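Local coordinates for mitochondrial dynamics protein MID49 (Mus musculus, PDB 4WOY), which helps drive mitochondrial fission as an outer-membrane receptor that recruits the dynamin-related GTPase Drp1 to the mitochondrial surface and regulates its activity, at residues M180-L193 against N203-A215. The protein carries 1 engineered substitution. Sequence-based numbering, arbitrary orientation.
Sequences MVVPGASTDDRLLL and NLWLQDLYPVETA
Trp205 lays one face of its six-membered ring against Val182, whose CG1 stands 4.2 Å from the ring centroid and 28° off the normal, a CH-pi contact. The indole reaches past strand 191-193 to the end of strand 173-182, while its NE1 is hydrogen-bonded to Leu124 O. Strands 191-193 and 205-208 form an antiparallel beta hairpin in the central sheet of the nucleotidyltransferase-like cytosolic domain. Four backbone bonds establish the register: Leu191 and Asp208 exchange two, as do Leu193 and Leu206, with N-H...O angles of at least 166°. Leu192 and Gln207 make the non-hydrogen-bonded pair between them, and there Leu192 CA contributes a CA-H...O contact to Leu206 O.

On the face bearing Leu191, Leu193 and Asp208, Leu193 CG packs on Asp208 CB at 3.6 Å. With CG anti to the backbone N (chi1 174°), the Asp208 carboxylate reaches two partners: OD1 accepts the capping bond from Tyr210 N, which approaches from above the carboxylate plane at the start of the helix, and OD2 forms a salt bridge with Arg70.

Beyond the strands, the loop meets that helix. Arg190 NE and NH2 grip the Asp188 carboxylate side-on, and Asp188 OD1 also accepts from Arg190 N at 2.8 Å, closing an Asx turn. These bonds fix the rotation of the guanidinium, with both carboxylate oxygens at its edge, close to its plane; Leu209 CD2 lies 3.8 Å above that plane, offset toward the rim. Val212 CG2 bears on the Asp188 carboxylate, 3.5 Å from CG, and lies 3.6 Å from Arg190 CB.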
ATOM      1  N   MET A 180      -4.281  -0.028  10.777  1.00 31.46           N
ATOM      2  CA  MET A 180      -5.055  -1.006  11.569  1.00 36.07           C
ATOM      3  C   MET A 180      -5.726  -1.984  10.603  1.00 29.48           C
ATOM      4  O   MET A 180      -6.423  -1.567   9.681  1.00 26.98           O
ATOM      5  CB  MET A 180      -6.097  -0.325  12.465  1.00 34.75           C
ATOM      6  CG  MET A 180      -5.500   0.366  13.710  1.00 36.74           C
ATOM      7  SD  MET A 180      -6.678   1.356  14.646  1.00 49.59           S
ATOM      8  CE  MET A 180      -7.216   2.558  13.430  1.00 33.08           C
ATOM      9  N   VAL A 181      -5.487  -3.274  10.779  1.00 36.33           N
ATOM     10  CA  VAL A 181      -5.898  -4.227   9.768  1.00 32.60           C
ATOM     11  C   VAL A 181      -6.656  -5.413  10.352  1.00 35.28           C
ATOM     12  O   VAL A 181      -6.461  -5.769  11.525  1.00 34.85           O
ATOM     13  CB  VAL A 181      -4.679  -4.716   8.953  1.00 33.94           C
ATOM     14  CG1 VAL A 181      -3.944  -3.524   8.322  1.00 26.97           C
ATOM     15  CG2 VAL A 181      -3.715  -5.512   9.823  1.00 34.41           C
ATOM     16  N   VAL A 182      -7.569  -5.972   9.544  1.00 36.30           N
ATOM     17  CA  VAL A 182      -8.231  -7.252   9.857  1.00 38.46           C
ATOM     18  C   VAL A 182      -7.970  -8.224   8.674  1.00 36.99           C
ATOM     19  O   VAL A 182      -7.738  -7.760   7.533  1.00 32.80           O
ATOM     20  CB  VAL A 182      -9.763  -7.079  10.126  1.00 47.24           C
ATOM     21  CG1 VAL A 182     -10.025  -6.012  11.181  1.00 39.68           C
ATOM     22  CG2 VAL A 182     -10.485  -6.719   8.891  1.00 48.81           C
ATOM     23  N   PRO A 183      -8.019  -9.563   8.923  1.00 37.25           N
ATOM     24  CA  PRO A 183      -7.588 -10.589   7.944  1.00 44.49           C
ATOM     25  C   PRO A 183      -8.309 -10.713   6.586  1.00 55.20           C
ATOM     26  O   PRO A 183      -7.707 -11.288   5.688  1.00 81.48           O
ATOM     27  CB  PRO A 183      -7.755 -11.903   8.721  1.00 42.38           C
ATOM     28  CG  PRO A 183      -7.550 -11.521  10.140  1.00 40.80           C
ATOM     29  CD  PRO A 183      -8.200 -10.150  10.263  1.00 44.47           C
ATOM     30  N   GLY A 184      -9.530 -10.239   6.414  1.00 43.93           N
ATOM     31  CA  GLY A 184     -10.150 -10.220   5.082  1.00 53.32           C
ATOM     32  C   GLY A 184     -10.277 -11.446   4.155  1.00 55.73           C
ATOM     33  O   GLY A 184     -10.997 -11.377   3.149  1.00 49.05           O
ATOM     34  N   ALA A 185      -9.608 -12.551   4.481  1.00 53.84           N
ATOM     35  CA  ALA A 185      -9.761 -13.824   3.765  1.00 56.00           C
ATOM     36  C   ALA A 185      -9.063 -14.960   4.518  1.00 62.30           C
ATOM     37  O   ALA A 185      -8.030 -14.759   5.167  1.00 57.76           O
ATOM     38  CB  ALA A 185      -9.220 -13.741   2.330  1.00 55.35           C
ATOM     39  N   SER A 186      -9.597 -16.165   4.384  1.00 71.03           N
ATOM     40  CA  SER A 186      -9.030 -17.296   5.097  1.00 78.51           C
ATOM     41  C   SER A 186      -7.916 -17.998   4.305  1.00 78.50           C
ATOM     42  O   SER A 186      -7.005 -18.596   4.878  1.00 82.19           O
ATOM     43  CB  SER A 186     -10.141 -18.286   5.452  1.00 82.37           C
ATOM     44  OG  SER A 186      -9.692 -19.193   6.436  1.00 87.13           O
ATOM     45  N   THR A 187      -8.000 -17.909   2.984  1.00 72.44           N
ATOM     46  CA  THR A 187      -7.137 -18.673   2.093  1.00 64.47           C
ATOM     47  C   THR A 187      -5.857 -17.943   1.633  1.00 67.92           C
ATOM     48  O   THR A 187      -4.904 -18.592   1.188  1.00 76.09           O
ATOM     49  CB  THR A 187      -7.930 -19.113   0.873  1.00 71.83           C
ATOM     50  OG1 THR A 187      -8.108 -17.998  -0.004  1.00 84.88           O
ATOM     51  CG2 THR A 187      -9.294 -19.617   1.312  1.00 67.08           C
ATOM     52  N   ASP A 188      -5.856 -16.609   1.679  1.00 53.46           N
ATOM     53  CA  ASP A 188      -4.644 -15.843   1.413  1.00 52.52           C
ATOM     54  C   ASP A 188      -4.457 -14.716   2.437  1.00 54.92           C
ATOM     55  O   ASP A 188      -5.167 -14.626   3.451  1.00 51.13           O
ATOM     56  CB  ASP A 188      -4.615 -15.290  -0.039  1.00 54.34           C
ATOM     57  CG  ASP A 188      -5.651 -14.178  -0.320  1.00 54.50           C
ATOM     58  OD1 ASP A 188      -5.992 -13.367   0.571  1.00 49.23           O
ATOM     59  OD2 ASP A 188      -6.100 -14.077  -1.483  1.00 54.37           O
ATOM     60  N   ASP A 189      -3.480 -13.862   2.167  1.00 54.34           N
ATOM     61  CA  ASP A 189      -3.100 -12.835   3.120  1.00 46.02           C
ATOM     62  C   ASP A 189      -3.629 -11.442   2.805  1.00 40.17           C
ATOM     63  O   ASP A 189      -3.072 -10.464   3.283  1.00 45.33           O
ATOM     64  CB  ASP A 189      -1.577 -12.813   3.244  1.00 52.87           C
ATOM     65  CG  ASP A 189      -1.042 -14.046   3.958  1.00 60.46           C
ATOM     66  OD1 ASP A 189      -1.584 -14.402   5.032  1.00 61.66           O
ATOM     67  OD2 ASP A 189      -0.113 -14.682   3.421  1.00 63.60           O
ATOM     68  N   ARG A 190      -4.693 -11.337   2.018  1.00 42.31           N
ATOM     69  CA  ARG A 190      -5.293 -10.021   1.756  1.00 38.99           C
ATOM     70  C   ARG A 190      -5.828  -9.412   3.062  1.00 36.17           C
ATOM     71  O   ARG A 190      -6.109 -10.132   4.017  1.00 35.15           O
ATOM     72  CB  ARG A 190      -6.404 -10.128   0.717  1.00 43.70           C
ATOM     73  CG  ARG A 190      -7.627 -10.878   1.202  1.00 40.87           C
ATOM     74  CD  ARG A 190      -8.618 -11.048   0.091  1.00 43.78           C
ATOM     75  NE  ARG A 190      -8.054 -11.808  -1.005  1.00 47.82           N
ATOM     76  CZ  ARG A 190      -8.492 -11.733  -2.255  1.00 51.40           C
ATOM     77  NH1 ARG A 190      -9.499 -10.919  -2.546  1.00 51.50           N
ATOM     78  NH2 ARG A 190      -7.919 -12.455  -3.210  1.00 55.63           N
ATOM     79  N   LEU A 191      -5.927  -8.091   3.130  1.00 36.24           N
ATOM     80  CA  LEU A 191      -6.326  -7.428   4.367  1.00 31.46           C
ATOM     81  C   LEU A 191      -7.440  -6.429   4.120  1.00 35.99           C
ATOM     82  O   LEU A 191      -7.719  -6.057   2.977  1.00 35.35           O
ATOM     83  CB  LEU A 191      -5.133  -6.704   5.021  1.00 30.33           C
ATOM     84  CG  LEU A 191      -3.959  -7.613   5.448  1.00 42.19           C
ATOM     85  CD1 LEU A 191      -2.720  -6.805   5.877  1.00 38.14           C
ATOM     86  CD2 LEU A 191      -4.374  -8.598   6.556  1.00 33.51           C
ATOM     87  N   LEU A 192      -8.080  -6.020   5.208  1.00 36.96           N
ATOM     88  CA  LEU A 192      -8.912  -4.834   5.199  1.00 36.98           C
ATOM     89  C   LEU A 192      -8.214  -3.808   6.065  1.00 35.74           C
ATOM     90  O   LEU A 192      -7.767  -4.141   7.177  1.00 27.45           O
ATOM     91  CB  LEU A 192     -10.305  -5.132   5.747  1.00 35.65           C
ATOM     92  CG  LEU A 192     -11.011  -6.329   5.122  1.00 39.77           C
ATOM     93  CD1 LEU A 192     -12.341  -6.578   5.825  1.00 35.79           C
ATOM     94  CD2 LEU A 192     -11.166  -6.100   3.649  1.00 33.22           C
ATOM     95  N   LEU A 193      -8.121  -2.573   5.580  1.00 35.99           N
ATOM     96  CA  LEU A 193      -7.481  -1.515   6.341  1.00 32.02           C
ATOM     97  C   LEU A 193      -8.493  -0.514   6.846  1.00 29.32           C
ATOM     98  O   LEU A 193      -9.440  -0.174   6.145  1.00 32.58           O
ATOM     99  CB  LEU A 193      -6.452  -0.768   5.494  1.00 40.15           C
ATOM    100  CG  LEU A 193      -5.535  -1.447   4.480  1.00 46.82           C
ATOM    101  CD1 LEU A 193      -5.088  -0.423   3.471  1.00 44.26           C
ATOM    102  CD2 LEU A 193      -4.333  -2.010   5.174  1.00 50.79           C
ATOM    103  N   ASN A 203     -17.364   4.246   7.610  1.00 43.10           N
ATOM    104  CA  ASN A 203     -17.554   3.069   8.436  1.00 40.92           C
ATOM    105  C   ASN A 203     -16.938   1.831   7.749  1.00 39.36           C
ATOM    106  O   ASN A 203     -16.438   0.934   8.411  1.00 38.11           O
ATOM    107  CB  ASN A 203     -19.044   2.863   8.725  1.00 40.46           C
ATOM    108  CG  ASN A 203     -19.642   4.003   9.544  1.00 41.96           C
ATOM    109  OD1 ASN A 203     -18.989   4.556  10.435  1.00 42.72           O
ATOM    110  ND2 ASN A 203     -20.879   4.381   9.219  1.00 42.68           N
ATOM    111  N   LEU A 204     -16.910   1.818   6.422  1.00 39.77           N
ATOM    112  CA  LEU A 204     -16.328   0.696   5.697  1.00 43.34           C
ATOM    113  C   LEU A 204     -14.794   0.659   5.758  1.00 43.96           C
ATOM    114  O   LEU A 204     -14.137   1.694   5.899  1.00 40.14           O
ATOM    115  CB  LEU A 204     -16.781   0.705   4.238  1.00 39.46           C
ATOM    116  CG  LEU A 204     -18.300   0.602   4.062  1.00 39.80           C
ATOM    117  CD1 LEU A 204     -18.675   0.620   2.607  1.00 41.24           C
ATOM    118  CD2 LEU A 204     -18.859  -0.637   4.729  1.00 38.10           C
ATOM    119  N   TRP A 205     -14.255  -0.552   5.659  1.00 38.62           N
ATOM    120  CA  TRP A 205     -12.819  -0.821   5.607  1.00 37.77           C
ATOM    121  C   TRP A 205     -12.341  -0.833   4.156  1.00 42.88           C
ATOM    122  O   TRP A 205     -13.132  -1.080   3.249  1.00 42.16           O
ATOM    123  CB  TRP A 205     -12.510  -2.166   6.278  1.00 36.68           C
ATOM    124  CG  TRP A 205     -12.807  -2.105   7.720  1.00 36.48           C
ATOM    125  CD1 TRP A 205     -14.027  -1.912   8.303  1.00 36.08           C
ATOM    126  CD2 TRP A 205     -11.861  -2.173   8.784  1.00 37.00           C
ATOM    127  NE1 TRP A 205     -13.898  -1.856   9.666  1.00 36.25           N
ATOM    128  CE2 TRP A 205     -12.583  -2.019   9.989  1.00 36.94           C
ATOM    129  CE3 TRP A 205     -10.476  -2.358   8.836  1.00 37.78           C
ATOM    130  CZ2 TRP A 205     -11.964  -2.046  11.224  1.00 37.77           C
ATOM    131  CZ3 TRP A 205      -9.867  -2.381  10.057  1.00 38.66           C
ATOM    132  CH2 TRP A 205     -10.608  -2.229  11.243  1.00 38.73           C
ATOM    133  N   LEU A 206     -11.060  -0.558   3.932  1.00 38.97           N
ATOM    134  CA  LEU A 206     -10.534  -0.565   2.583  1.00 39.66           C
ATOM    135  C   LEU A 206      -9.826  -1.912   2.297  1.00 38.90           C
ATOM    136  O   LEU A 206      -9.036  -2.423   3.101  1.00 38.57           O
ATOM    137  CB  LEU A 206      -9.582   0.608   2.407  1.00 41.21           C
ATOM    138  CG  LEU A 206      -9.022   0.880   1.025  1.00 42.27           C
ATOM    139  CD1 LEU A 206     -10.123   1.515   0.189  1.00 43.32           C
ATOM    140  CD2 LEU A 206      -7.844   1.787   1.136  1.00 43.68           C
ATOM    141  N   GLN A 207     -10.117  -2.504   1.153  1.00 39.00           N
ATOM    142  CA  GLN A 207      -9.458  -3.750   0.808  1.00 38.68           C
ATOM    143  C   GLN A 207      -8.009  -3.477   0.459  1.00 44.99           C
ATOM    144  O   GLN A 207      -7.697  -2.575  -0.315  1.00 40.42           O
ATOM    145  CB  GLN A 207     -10.133  -4.435  -0.372  1.00 43.98           C
ATOM    146  CG  GLN A 207      -9.442  -5.719  -0.775  1.00 39.10           C
ATOM    147  CD  GLN A 207     -10.057  -6.352  -2.006  1.00 40.07           C
ATOM    148  OE1 GLN A 207     -10.152  -5.723  -3.068  1.00 45.23           O
ATOM    149  NE2 GLN A 207     -10.506  -7.594  -1.866  1.00 40.04           N
ATOM    150  N   ASP A 208      -7.131  -4.297   1.009  1.00 49.48           N
ATOM    151  CA  ASP A 208      -5.726  -4.205   0.699  1.00 39.91           C
ATOM    152  C   ASP A 208      -5.252  -5.496   0.044  1.00 40.05           C
ATOM    153  O   ASP A 208      -5.154  -6.525   0.702  1.00 39.78           O
ATOM    154  CB  ASP A 208      -4.928  -3.936   1.963  1.00 44.88           C
ATOM    155  CG  ASP A 208      -3.428  -3.985   1.713  1.00 46.98           C
ATOM    156  OD1 ASP A 208      -3.008  -3.489   0.649  1.00 49.70           O
ATOM    157  OD2 ASP A 208      -2.689  -4.536   2.562  1.00 46.48           O
ATOM    158  N   LEU A 209      -4.977  -5.428  -1.258  1.00 40.80           N
ATOM    159  CA  LEU A 209      -4.507  -6.595  -2.006  1.00 41.30           C
ATOM    160  C   LEU A 209      -2.979  -6.692  -2.068  1.00 47.20           C
ATOM    161  O   LEU A 209      -2.440  -7.617  -2.685  1.00 42.81           O
ATOM    162  CB  LEU A 209      -5.075  -6.603  -3.426  1.00 42.03           C
ATOM    163  CG  LEU A 209      -6.600  -6.774  -3.487  1.00 44.37           C
ATOM    164  CD1 LEU A 209      -7.153  -6.758  -4.925  1.00 43.02           C
ATOM    165  CD2 LEU A 209      -7.041  -8.037  -2.726  1.00 43.52           C
ATOM    166  N   TYR A 210      -2.287  -5.756  -1.425  1.00 42.23           N
ATOM    167  CA  TYR A 210      -0.837  -5.696  -1.537  1.00 49.22           C
ATOM    168  C   TYR A 210      -0.129  -7.042  -1.171  1.00 43.69           C
ATOM    169  O   TYR A 210       0.704  -7.507  -1.941  1.00 44.63           O
ATOM    170  CB  TYR A 210      -0.285  -4.533  -0.688  1.00 43.65           C
ATOM    171  CG  TYR A 210       1.227  -4.527  -0.607  1.00 44.92           C
ATOM    172  CD1 TYR A 210       1.994  -3.855  -1.565  1.00 45.88           C
ATOM    173  CD2 TYR A 210       1.888  -5.217   0.406  1.00 45.46           C
ATOM    174  CE1 TYR A 210       3.372  -3.859  -1.511  1.00 47.17           C
ATOM    175  CE2 TYR A 210       3.257  -5.232   0.465  1.00 51.87           C
ATOM    176  CZ  TYR A 210       4.000  -4.547  -0.491  1.00 47.73           C
ATOM    177  OH  TYR A 210       5.366  -4.587  -0.420  1.00 49.30           O
ATOM    178  N   PRO A 211      -0.474  -7.677  -0.029  1.00 46.28           N
ATOM    179  CA  PRO A 211       0.205  -8.944   0.308  1.00 47.99           C
ATOM    180  C   PRO A 211      -0.011 -10.060  -0.715  1.00 45.58           C
ATOM    181  O   PRO A 211       0.886 -10.867  -0.953  1.00 53.09           O
ATOM    182  CB  PRO A 211      -0.419  -9.335   1.655  1.00 43.91           C
ATOM    183  CG  PRO A 211      -0.906  -8.049   2.236  1.00 44.91           C
ATOM    184  CD  PRO A 211      -1.418  -7.270   1.039  1.00 45.25           C
ATOM    185  N   VAL A 212      -1.204 -10.124  -1.294  1.00 43.96           N
ATOM    186  CA  VAL A 212      -1.511 -11.135  -2.303  1.00 44.76           C
ATOM    187  C   VAL A 212      -0.731 -10.889  -3.588  1.00 46.52           C
ATOM    188  O   VAL A 212      -0.193 -11.819  -4.184  1.00 52.19           O
ATOM    189  CB  VAL A 212      -3.014 -11.154  -2.633  1.00 44.05           C
ATOM    190  CG1 VAL A 212      -3.300 -12.177  -3.714  1.00 45.39           C
ATOM    191  CG2 VAL A 212      -3.827 -11.437  -1.389  1.00 43.18           C
ATOM    192  N   GLU A 213      -0.688  -9.620  -3.997  1.00 48.92           N
ATOM    193  CA  GLU A 213      -0.007  -9.187  -5.214  1.00 47.54           C
ATOM    194  C   GLU A 213       1.492  -9.432  -5.142  1.00 47.17           C
ATOM    195  O   GLU A 213       2.090  -9.930  -6.096  1.00 48.38           O
ATOM    196  CB  GLU A 213      -0.280  -7.701  -5.497  1.00 45.72           C
ATOM    197  CG  GLU A 213      -1.738  -7.399  -5.789  1.00 45.21           C
ATOM    198  CD  GLU A 213      -2.079  -5.911  -5.741  1.00 44.97           C
ATOM    199  OE1 GLU A 213      -1.362  -5.139  -5.074  1.00 44.83           O
ATOM    200  OE2 GLU A 213      -3.097  -5.527  -6.348  1.00 45.26           O
ATOM    201  N   THR A 214       2.114  -9.074  -4.030  1.00 46.95           N
ATOM    202  CA  THR A 214       3.562  -9.245  -3.963  1.00 57.36           C
ATOM    203  C   THR A 214       3.922 -10.724  -3.815  1.00 51.97           C
ATOM    204  O   THR A 214       4.965 -11.142  -4.291  1.00 53.59           O
ATOM    205  CB  THR A 214       4.218  -8.412  -2.836  1.00 56.33           C
ATOM    206  OG1 THR A 214       3.992  -9.027  -1.570  1.00 62.31           O
ATOM    207  CG2 THR A 214       3.663  -6.990  -2.828  1.00 47.35           C
ATOM    208  N   ALA A 215       3.061 -11.522  -3.186  1.00 49.02           N
ATOM    209  CA  ALA A 215       3.318 -12.965  -3.121  1.00 52.46           C
ATOM    210  C   ALA A 215       3.271 -13.581  -4.515  1.00 52.10           C
ATOM    211  O   ALA A 215       4.077 -14.464  -4.840  1.00 56.06           O
ATOM    212  CB  ALA A 215       2.335 -13.655  -2.213  1.00 50.05           C
TER